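Long-range contact in NIF3-related protein (Bacillus cereus, PDB 2GX8), which is of uncharacterised function but binds a pair of zinc ions in a conserved dimetal site of the Nif3 family and carries a presumed regulatory domain: residues L60-V73 / E80-H93. Numbering follows the deposited sequence.
Sequences LNKPVRHVLIALDV and EAIQLGANVIIAHH. With ZN (zinc ion), chain M; ZN (zinc ion), chain L.
Leu68 and Ile90 link the neighbouring parallel strands 66-70 and 88-91 of a beta-alpha-beta unit whose crossover is helix 75-84. Backbone bonds run Leu68 N to Val88 O, Ile90 N to Leu68 O (2.7 Å), Ala70 N to Ile90 O and His92 N to Ala70 O. Beyond them His93 N meets Leu71 O, and a water joins Val73 N to His93 O.

Apolar packing covers both faces of the pair. On the helix side, Leu68 CG, anti to the backbone N (chi1 -173°), directs the branch to the helix, where CD1 meets Leu84 CD1 and CD2 meets Ala81 CB; nearby Glu80 turns its carboxylate to Ser387 and Gln388. Farther along this face, Val73 CG2 presses on Ala91 CB at 3.4 Å. On the opposite face Ile69 and Ile90 lie side by side, covered by helix 362-377.

At the other end, Asn87 ND2 donates in its amide plane to Pro63 O (3.1 Å), while Lys62 NZ reaches Asn87 O (3.0 Å) from above the carbonyl plane. Asn87 OD1, buried against Val64 CG1, has no polar partner. Leu84 O sits over the centre of the His66 ring, 3.6 Å above its plane.

Two zinc ligands follow strand 88-91. His92 NE2 binds one zinc with Asp131 and Glu360; His93 NE2 binds the other with His357 and Glu360. Leu71 CD1 lies at the edge of the His92 ring and over a face of the His93 ring. Asp72, whose OD2 also bonds Tyr339 of a second subunit, probably polarises His93 and fixes its rotation: OD1 accepts from His93 ND1 at 2.6 Å on the syn side, nearly in the ring plane.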
ATOM      1  N   LEU C  60      35.687 -11.032  -2.716  1.00 55.33           N
ATOM      2  CA  LEU C  60      36.760 -10.224  -3.311  1.00 55.57           C
ATOM      3  C   LEU C  60      38.080 -10.335  -2.554  1.00 56.33           C
ATOM      4  O   LEU C  60      39.095  -9.790  -2.992  1.00 56.64           O
ATOM      5  CB  LEU C  60      36.341  -8.755  -3.398  1.00 55.28           C
ATOM      6  CG  LEU C  60      35.103  -8.450  -4.223  1.00 53.14           C
ATOM      7  CD1 LEU C  60      34.569  -7.100  -3.835  1.00 54.61           C
ATOM      8  CD2 LEU C  60      35.382  -8.556  -5.731  1.00 53.01           C
ATOM      9  N   ASN C  61      38.077 -11.031  -1.419  1.00 56.80           N
ATOM     10  CA  ASN C  61      39.299 -11.167  -0.611  1.00 57.22           C
ATOM     11  C   ASN C  61      40.222 -12.286  -1.091  1.00 56.78           C
ATOM     12  O   ASN C  61      40.537 -13.238  -0.305  1.00 57.40           O
ATOM     13  CB  ASN C  61      38.948 -11.323   0.875  1.00 57.44           C
ATOM     14  CG  ASN C  61      37.885 -12.393   1.130  1.00 60.37           C
ATOM     15  OD1 ASN C  61      37.430 -13.084   0.216  1.00 64.14           O
ATOM     16  ND2 ASN C  61      37.489 -12.531   2.389  1.00 64.26           N
ATOM     17  N   LYS C  62      40.684 -12.134  -2.383  1.00 56.84           N
ATOM     18  CA  LYS C  62      41.473 -13.186  -3.014  1.00 57.80           C
ATOM     19  C   LYS C  62      42.338 -12.526  -4.097  1.00 57.75           C
ATOM     20  O   LYS C  62      41.943 -11.507  -4.623  1.00 59.50           O
ATOM     21  CB  LYS C  62      40.503 -14.225  -3.618  1.00 58.36           C
ATOM     22  CG  LYS C  62      39.575 -13.667  -4.747  1.00 56.89           C
ATOM     23  CD  LYS C  62      38.357 -14.559  -5.042  1.00 59.58           C
ATOM     24  CE  LYS C  62      37.731 -14.290  -6.451  1.00 60.28           C
ATOM     25  NZ  LYS C  62      37.590 -12.841  -6.826  1.00 65.01           N
ATOM     26  N   PRO C  63      43.539 -13.064  -4.404  1.00 58.09           N
ATOM     27  CA  PRO C  63      44.399 -12.476  -5.460  1.00 58.12           C
ATOM     28  C   PRO C  63      43.735 -12.420  -6.840  1.00 58.07           C
ATOM     29  O   PRO C  63      43.212 -13.433  -7.306  1.00 58.87           O
ATOM     30  CB  PRO C  63      45.607 -13.424  -5.497  1.00 57.40           C
ATOM     31  CG  PRO C  63      45.651 -13.997  -4.131  1.00 57.93           C
ATOM     32  CD  PRO C  63      44.206 -14.200  -3.739  1.00 58.33           C
ATOM     33  N   VAL C  64      43.765 -11.248  -7.484  1.00 58.08           N
ATOM     34  CA  VAL C  64      43.124 -11.041  -8.798  1.00 57.38           C
ATOM     35  C   VAL C  64      44.149 -10.603  -9.860  1.00 57.60           C
ATOM     36  O   VAL C  64      44.588  -9.453  -9.855  1.00 59.53           O
ATOM     37  CB  VAL C  64      41.983  -9.988  -8.706  1.00 57.02           C
ATOM     38  CG1 VAL C  64      41.296  -9.793 -10.067  1.00 56.34           C
ATOM     39  CG2 VAL C  64      40.960 -10.372  -7.650  1.00 57.33           C
ATOM     40  N   ARG C  65      44.531 -11.513 -10.759  1.00 57.13           N
ATOM     41  CA  ARG C  65      45.517 -11.222 -11.804  1.00 57.15           C
ATOM     42  C   ARG C  65      44.884 -10.644 -13.063  1.00 55.84           C
ATOM     43  O   ARG C  65      45.562  -9.999 -13.851  1.00 56.31           O
ATOM     44  CB  ARG C  65      46.266 -12.489 -12.228  1.00 56.78           C
ATOM     45  CG  ARG C  65      46.952 -13.300 -11.134  1.00 59.31           C
ATOM     46  CD  ARG C  65      47.442 -14.627 -11.742  1.00 59.81           C
ATOM     47  NE  ARG C  65      47.896 -15.640 -10.778  1.00 65.60           N
ATOM     48  CZ  ARG C  65      49.129 -15.706 -10.277  1.00 69.52           C
ATOM     49  NH1 ARG C  65      50.037 -14.794 -10.614  1.00 69.86           N
ATOM     50  NH2 ARG C  65      49.457 -16.675  -9.421  1.00 71.00           N
ATOM     51  N   HIS C  66      43.601 -10.923 -13.277  1.00 55.18           N
ATOM     52  CA  HIS C  66      42.878 -10.499 -14.477  1.00 54.16           C
ATOM     53  C   HIS C  66      41.441 -10.196 -14.153  1.00 52.63           C
ATOM     54  O   HIS C  66      40.824 -10.919 -13.383  1.00 53.46           O
ATOM     55  CB  HIS C  66      42.833 -11.607 -15.524  1.00 54.91           C
ATOM     56  CG  HIS C  66      44.153 -11.947 -16.132  1.00 55.33           C
ATOM     57  ND1 HIS C  66      45.046 -12.816 -15.539  1.00 58.48           N
ATOM     58  CD2 HIS C  66      44.710 -11.578 -17.309  1.00 55.54           C
ATOM     59  CE1 HIS C  66      46.111 -12.938 -16.308  1.00 57.59           C
ATOM     60  NE2 HIS C  66      45.930 -12.200 -17.389  1.00 57.22           N
ATOM     61  N   VAL C  67      40.908  -9.145 -14.770  1.00 51.29           N
ATOM     62  CA  VAL C  67      39.504  -8.715 -14.578  1.00 50.41           C
ATOM     63  C   VAL C  67      38.825  -8.543 -15.945  1.00 50.82           C
ATOM     64  O   VAL C  67      39.483  -8.131 -16.907  1.00 49.68           O
ATOM     65  CB  VAL C  67      39.441  -7.361 -13.815  1.00 50.98           C
ATOM     66  CG1 VAL C  67      38.056  -7.042 -13.343  1.00 45.90           C
ATOM     67  CG2 VAL C  67      40.405  -7.392 -12.588  1.00 50.35           C
ATOM     68  N   LEU C  68      37.516  -8.836 -16.029  1.00 50.68           N
ATOM     69  CA  LEU C  68      36.773  -8.678 -17.278  1.00 50.62           C
ATOM     70  C   LEU C  68      35.658  -7.626 -17.161  1.00 53.14           C
ATOM     71  O   LEU C  68      34.839  -7.668 -16.218  1.00 53.96           O
ATOM     72  CB  LEU C  68      36.147 -10.018 -17.708  1.00 51.15           C
ATOM     73  CG  LEU C  68      35.460 -10.126 -19.075  1.00 50.00           C
ATOM     74  CD1 LEU C  68      36.472  -9.972 -20.207  1.00 47.27           C
ATOM     75  CD2 LEU C  68      34.728 -11.464 -19.215  1.00 46.20           C
ATOM     76  N   ILE C  69      35.621  -6.690 -18.107  1.00 51.49           N
ATOM     77  CA  ILE C  69      34.551  -5.726 -18.120  1.00 50.13           C
ATOM     78  C   ILE C  69      33.493  -6.254 -19.097  1.00 51.24           C
ATOM     79  O   ILE C  69      33.801  -6.552 -20.262  1.00 50.51           O
ATOM     80  CB  ILE C  69      35.009  -4.330 -18.561  1.00 51.03           C
ATOM     81  CG1 ILE C  69      36.322  -3.934 -17.865  1.00 46.57           C
ATOM     82  CG2 ILE C  69      33.948  -3.319 -18.230  1.00 47.90           C
ATOM     83  CD1 ILE C  69      36.192  -3.895 -16.356  1.00 45.53           C
ATOM     84  N   ALA C  70      32.253  -6.360 -18.618  1.00 50.16           N
ATOM     85  CA  ALA C  70      31.142  -6.848 -19.443  1.00 51.23           C
ATOM     86  C   ALA C  70      29.947  -5.928 -19.377  1.00 51.54           C
ATOM     87  O   ALA C  70      29.842  -5.119 -18.458  1.00 52.93           O
ATOM     88  CB  ALA C  70      30.718  -8.261 -18.987  1.00 49.04           C
ATOM     89  N   LEU C  71      29.049  -6.065 -20.353  1.00 52.13           N
ATOM     90  CA  LEU C  71      27.781  -5.361 -20.327  1.00 52.82           C
ATOM     91  C   LEU C  71      26.754  -6.354 -19.721  1.00 55.89           C
ATOM     92  O   LEU C  71      26.174  -6.106 -18.655  1.00 58.34           O
ATOM     93  CB  LEU C  71      27.396  -4.857 -21.725  1.00 51.64           C
ATOM     94  CG  LEU C  71      25.975  -4.294 -21.904  1.00 52.72           C
ATOM     95  CD1 LEU C  71      25.791  -3.057 -21.077  1.00 53.56           C
ATOM     96  CD2 LEU C  71      25.643  -3.989 -23.354  1.00 47.44           C
ATOM     97  N   ASP C  72      26.581  -7.502 -20.374  1.00 55.87           N
ATOM     98  CA  ASP C  72      25.686  -8.559 -19.930  1.00 55.49           C
ATOM     99  C   ASP C  72      26.518  -9.759 -19.516  1.00 56.43           C
ATOM    100  O   ASP C  72      27.466 -10.112 -20.237  1.00 54.58           O
ATOM    101  CB  ASP C  72      24.812  -8.966 -21.108  1.00 54.55           C
ATOM    102  CG  ASP C  72      24.018  -7.807 -21.642  1.00 56.62           C
ATOM    103  OD1 ASP C  72      23.335  -7.194 -20.800  1.00 54.15           O
ATOM    104  OD2 ASP C  72      24.058  -7.504 -22.876  1.00 55.89           O
ATOM    105  N   VAL C  73      26.199 -10.370 -18.366  1.00 56.23           N
ATOM    106  CA  VAL C  73      26.911 -11.572 -17.987  1.00 58.19           C
ATOM    107  C   VAL C  73      26.153 -12.775 -18.497  1.00 58.87           C
ATOM    108  O   VAL C  73      25.313 -13.323 -17.806  1.00 60.75           O
ATOM    109  CB  VAL C  73      27.126 -11.714 -16.471  1.00 59.53           C
ATOM    110  CG1 VAL C  73      27.925 -12.971 -16.179  1.00 58.33           C
ATOM    111  CG2 VAL C  73      27.822 -10.490 -15.902  1.00 56.82           C
ATOM    112  N   GLU C  80      34.492 -16.830 -21.338  1.00 58.02           N
ATOM    113  CA  GLU C  80      35.585 -15.938 -21.739  1.00 57.76           C
ATOM    114  C   GLU C  80      36.484 -15.584 -20.559  1.00 57.41           C
ATOM    115  O   GLU C  80      37.705 -15.495 -20.690  1.00 56.94           O
ATOM    116  CB  GLU C  80      35.026 -14.664 -22.353  1.00 57.48           C
ATOM    117  CG  GLU C  80      36.079 -13.781 -23.002  1.00 59.29           C
ATOM    118  CD  GLU C  80      35.516 -12.470 -23.507  1.00 60.23           C
ATOM    119  OE1 GLU C  80      36.057 -11.941 -24.506  1.00 61.53           O
ATOM    120  OE2 GLU C  80      34.521 -11.985 -22.917  1.00 60.40           O
ATOM    121  N   ALA C  81      35.852 -15.396 -19.405  1.00 56.59           N
ATOM    122  CA  ALA C  81      36.550 -15.064 -18.186  1.00 56.12           C
ATOM    123  C   ALA C  81      37.423 -16.245 -17.742  1.00 56.17           C
ATOM    124  O   ALA C  81      38.495 -16.054 -17.161  1.00 56.98           O
ATOM    125  CB  ALA C  81      35.557 -14.692 -17.114  1.00 55.96           C
ATOM    126  N   ILE C  82      36.962 -17.459 -18.035  1.00 55.91           N
ATOM    127  CA  ILE C  82      37.700 -18.677 -17.713  1.00 54.74           C
ATOM    128  C   ILE C  82      38.892 -18.871 -18.671  1.00 56.01           C
ATOM    129  O   ILE C  82      39.971 -19.359 -18.253  1.00 55.24           O
ATOM    130  CB  ILE C  82      36.739 -19.892 -17.687  1.00 54.11           C
ATOM    131  CG1 ILE C  82      35.647 -19.638 -16.664  1.00 50.83           C
ATOM    132  CG2 ILE C  82      37.442 -21.177 -17.318  1.00 53.00           C
ATOM    133  CD1 ILE C  82      34.586 -20.678 -16.654  1.00 50.31           C
ATOM    134  N   GLN C  83      38.738 -18.469 -19.935  1.00 56.20           N
ATOM    135  CA  GLN C  83      39.851 -18.626 -20.892  1.00 57.77           C
ATOM    136  C   GLN C  83      40.945 -17.574 -20.688  1.00 57.27           C
ATOM    137  O   GLN C  83      42.056 -17.701 -21.222  1.00 57.73           O
ATOM    138  CB  GLN C  83      39.360 -18.614 -22.346  1.00 58.06           C
ATOM    139  CG  GLN C  83      38.525 -19.830 -22.754  1.00 62.58           C
ATOM    140  CD  GLN C  83      39.316 -21.167 -22.800  1.00 68.94           C
ATOM    141  OE1 GLN C  83      38.757 -22.238 -22.537  1.00 69.13           O
ATOM    142  NE2 GLN C  83      40.612 -21.099 -23.137  1.00 69.20           N
ATOM    143  N   LEU C  84      40.615 -16.544 -19.910  1.00 56.81           N
ATOM    144  CA  LEU C  84      41.523 -15.431 -19.633  1.00 55.85           C
ATOM    145  C   LEU C  84      42.194 -15.517 -18.264  1.00 55.91           C
ATOM    146  O   LEU C  84      43.281 -14.957 -18.071  1.00 56.76           O
ATOM    147  CB  LEU C  84      40.766 -14.105 -19.733  1.00 56.04           C
ATOM    148  CG  LEU C  84      40.303 -13.622 -21.104  1.00 54.07           C
ATOM    149  CD1 LEU C  84      39.356 -12.480 -20.918  1.00 52.42           C
ATOM    150  CD2 LEU C  84      41.508 -13.219 -21.974  1.00 53.16           C
ATOM    151  N   GLY C  85      41.557 -16.227 -17.330  1.00 55.35           N
ATOM    152  CA  GLY C  85      42.057 -16.339 -15.951  1.00 53.00           C
ATOM    153  C   GLY C  85      41.501 -15.193 -15.104  1.00 52.29           C
ATOM    154  O   GLY C  85      42.112 -14.757 -14.127  1.00 50.67           O
ATOM    155  N   ALA C  86      40.322 -14.705 -15.487  1.00 51.10           N
ATOM    156  CA  ALA C  86      39.695 -13.605 -14.780  1.00 51.43           C
ATOM    157  C   ALA C  86      38.800 -14.145 -13.682  1.00 52.47           C
ATOM    158  O   ALA C  86      37.863 -14.913 -13.935  1.00 55.08           O
ATOM    159  CB  ALA C  86      38.886 -12.738 -15.747  1.00 50.01           C
ATOM    160  N   ASN C  87      39.055 -13.743 -12.451  1.00 52.78           N
ATOM    161  CA  ASN C  87      38.184 -14.221 -11.389  1.00 53.43           C
ATOM    162  C   ASN C  87      37.276 -13.132 -10.833  1.00 53.06           C
ATOM    163  O   ASN C  87      36.777 -13.253  -9.706  1.00 54.56           O
ATOM    164  CB  ASN C  87      38.987 -14.940 -10.286  1.00 52.65           C
ATOM    165  CG  ASN C  87      40.044 -14.064  -9.666  1.00 50.61           C
ATOM    166  OD1 ASN C  87      40.372 -13.008 -10.190  1.00 53.90           O
ATOM    167  ND2 ASN C  87      40.595 -14.507  -8.538  1.00 48.89           N
ATOM    168  N   VAL C  88      37.101 -12.064 -11.620  1.00 53.47           N
ATOM    169  CA  VAL C  88      36.205 -10.954 -11.299  1.00 52.04           C
ATOM    170  C   VAL C  88      35.692 -10.364 -12.589  1.00 54.08           C
ATOM    171  O   VAL C  88      36.490  -9.950 -13.455  1.00 53.53           O
ATOM    172  CB  VAL C  88      36.859  -9.765 -10.544  1.00 53.30           C
ATOM    173  CG1 VAL C  88      35.837  -8.635 -10.371  1.00 50.44           C
ATOM    174  CG2 VAL C  88      37.428 -10.168  -9.157  1.00 51.15           C
ATOM    175  N   ILE C  89      34.366 -10.310 -12.709  1.00 51.90           N
ATOM    176  CA  ILE C  89      33.739  -9.670 -13.845  1.00 54.05           C
ATOM    177  C   ILE C  89      32.991  -8.402 -13.381  1.00 54.58           C
ATOM    178  O   ILE C  89      32.146  -8.458 -12.460  1.00 55.43           O
ATOM    179  CB  ILE C  89      32.725 -10.607 -14.558  1.00 53.29           C
ATOM    180  CG1 ILE C  89      33.411 -11.907 -15.022  1.00 56.11           C
ATOM    181  CG2 ILE C  89      32.101  -9.890 -15.688  1.00 50.94           C
ATOM    182  CD1 ILE C  89      32.461 -12.961 -15.697  1.00 54.12           C
ATOM    183  N   ILE C  90      33.324  -7.260 -13.978  1.00 53.93           N
ATOM    184  CA  ILE C  90      32.604  -6.042 -13.669  1.00 54.60           C
ATOM    185  C   ILE C  90      31.615  -5.867 -14.784  1.00 55.01           C
ATOM    186  O   ILE C  90      31.987  -5.632 -15.938  1.00 56.24           O
ATOM    187  CB  ILE C  90      33.509  -4.819 -13.566  1.00 55.29           C
ATOM    188  CG1 ILE C  90      34.391  -4.939 -12.352  1.00 53.18           C
ATOM    189  CG2 ILE C  90      32.675  -3.536 -13.402  1.00 55.40           C
ATOM    190  CD1 ILE C  90      35.369  -3.825 -12.243  1.00 57.73           C
ATOM    191  N   ALA C  91      30.339  -5.982 -14.435  1.00 55.56           N
ATOM    192  CA  ALA C  91      29.260  -5.905 -15.411  1.00 54.10           C
ATOM    193  C   ALA C  91      28.368  -4.723 -15.175  1.00 55.57           C
ATOM    194  O   ALA C  91      28.127  -4.362 -14.024  1.00 56.90           O
ATOM    195  CB  ALA C  91      28.430  -7.159 -15.335  1.00 54.50           C
ATOM    196  N   HIS C  92      27.821  -4.176 -16.266  1.00 53.94           N
ATOM    197  CA  HIS C  92      26.971  -3.026 -16.229  1.00 53.62           C
ATOM    198  C   HIS C  92      25.558  -3.385 -15.841  1.00 53.61           C
ATOM    199  O   HIS C  92      24.942  -2.681 -15.033  1.00 50.98           O
ATOM    200  CB  HIS C  92      26.967  -2.359 -17.601  1.00 53.62           C
ATOM    201  CG  HIS C  92      26.172  -1.101 -17.664  1.00 54.21           C
ATOM    202  ND1 HIS C  92      26.303  -0.094 -16.731  1.00 56.43           N
ATOM    203  CD2 HIS C  92      25.291  -0.647 -18.585  1.00 52.39           C
ATOM    204  CE1 HIS C  92      25.502   0.904 -17.051  1.00 49.57           C
ATOM    205  NE2 HIS C  92      24.885   0.597 -18.174  1.00 52.42           N
ATOM    206  N   HIS C  93      25.020  -4.449 -16.447  1.00 54.14           N
ATOM    207  CA  HIS C  93      23.684  -4.904 -16.089  1.00 54.11           C
ATOM    208  C   HIS C  93      23.856  -5.985 -15.042  1.00 55.47           C
ATOM    209  O   HIS C  93      24.592  -6.937 -15.264  1.00 56.29           O
ATOM    210  CB  HIS C  93      22.928  -5.493 -17.261  1.00 53.24           C
ATOM    211  CG  HIS C  93      22.693  -4.535 -18.360  1.00 53.92           C
ATOM    212  ND1 HIS C  93      22.727  -4.909 -19.680  1.00 55.32           N
ATOM    213  CD2 HIS C  93      22.432  -3.211 -18.346  1.00 53.91           C
ATOM    214  CE1 HIS C  93      22.443  -3.865 -20.438  1.00 57.72           C
ATOM    215  NE2 HIS C  93      22.284  -2.816 -19.653  1.00 59.41           N
TER
HETATM  216 ZN    ZN M 375      22.945   1.643 -18.552  1.00 60.75          ZN
HETATM  217 ZN    ZN L 374      21.093  -0.902 -19.629  1.00 55.72          ZN
HETATM  218  O   HOH W   1      23.873  -9.354 -16.513  1.00 51.65           O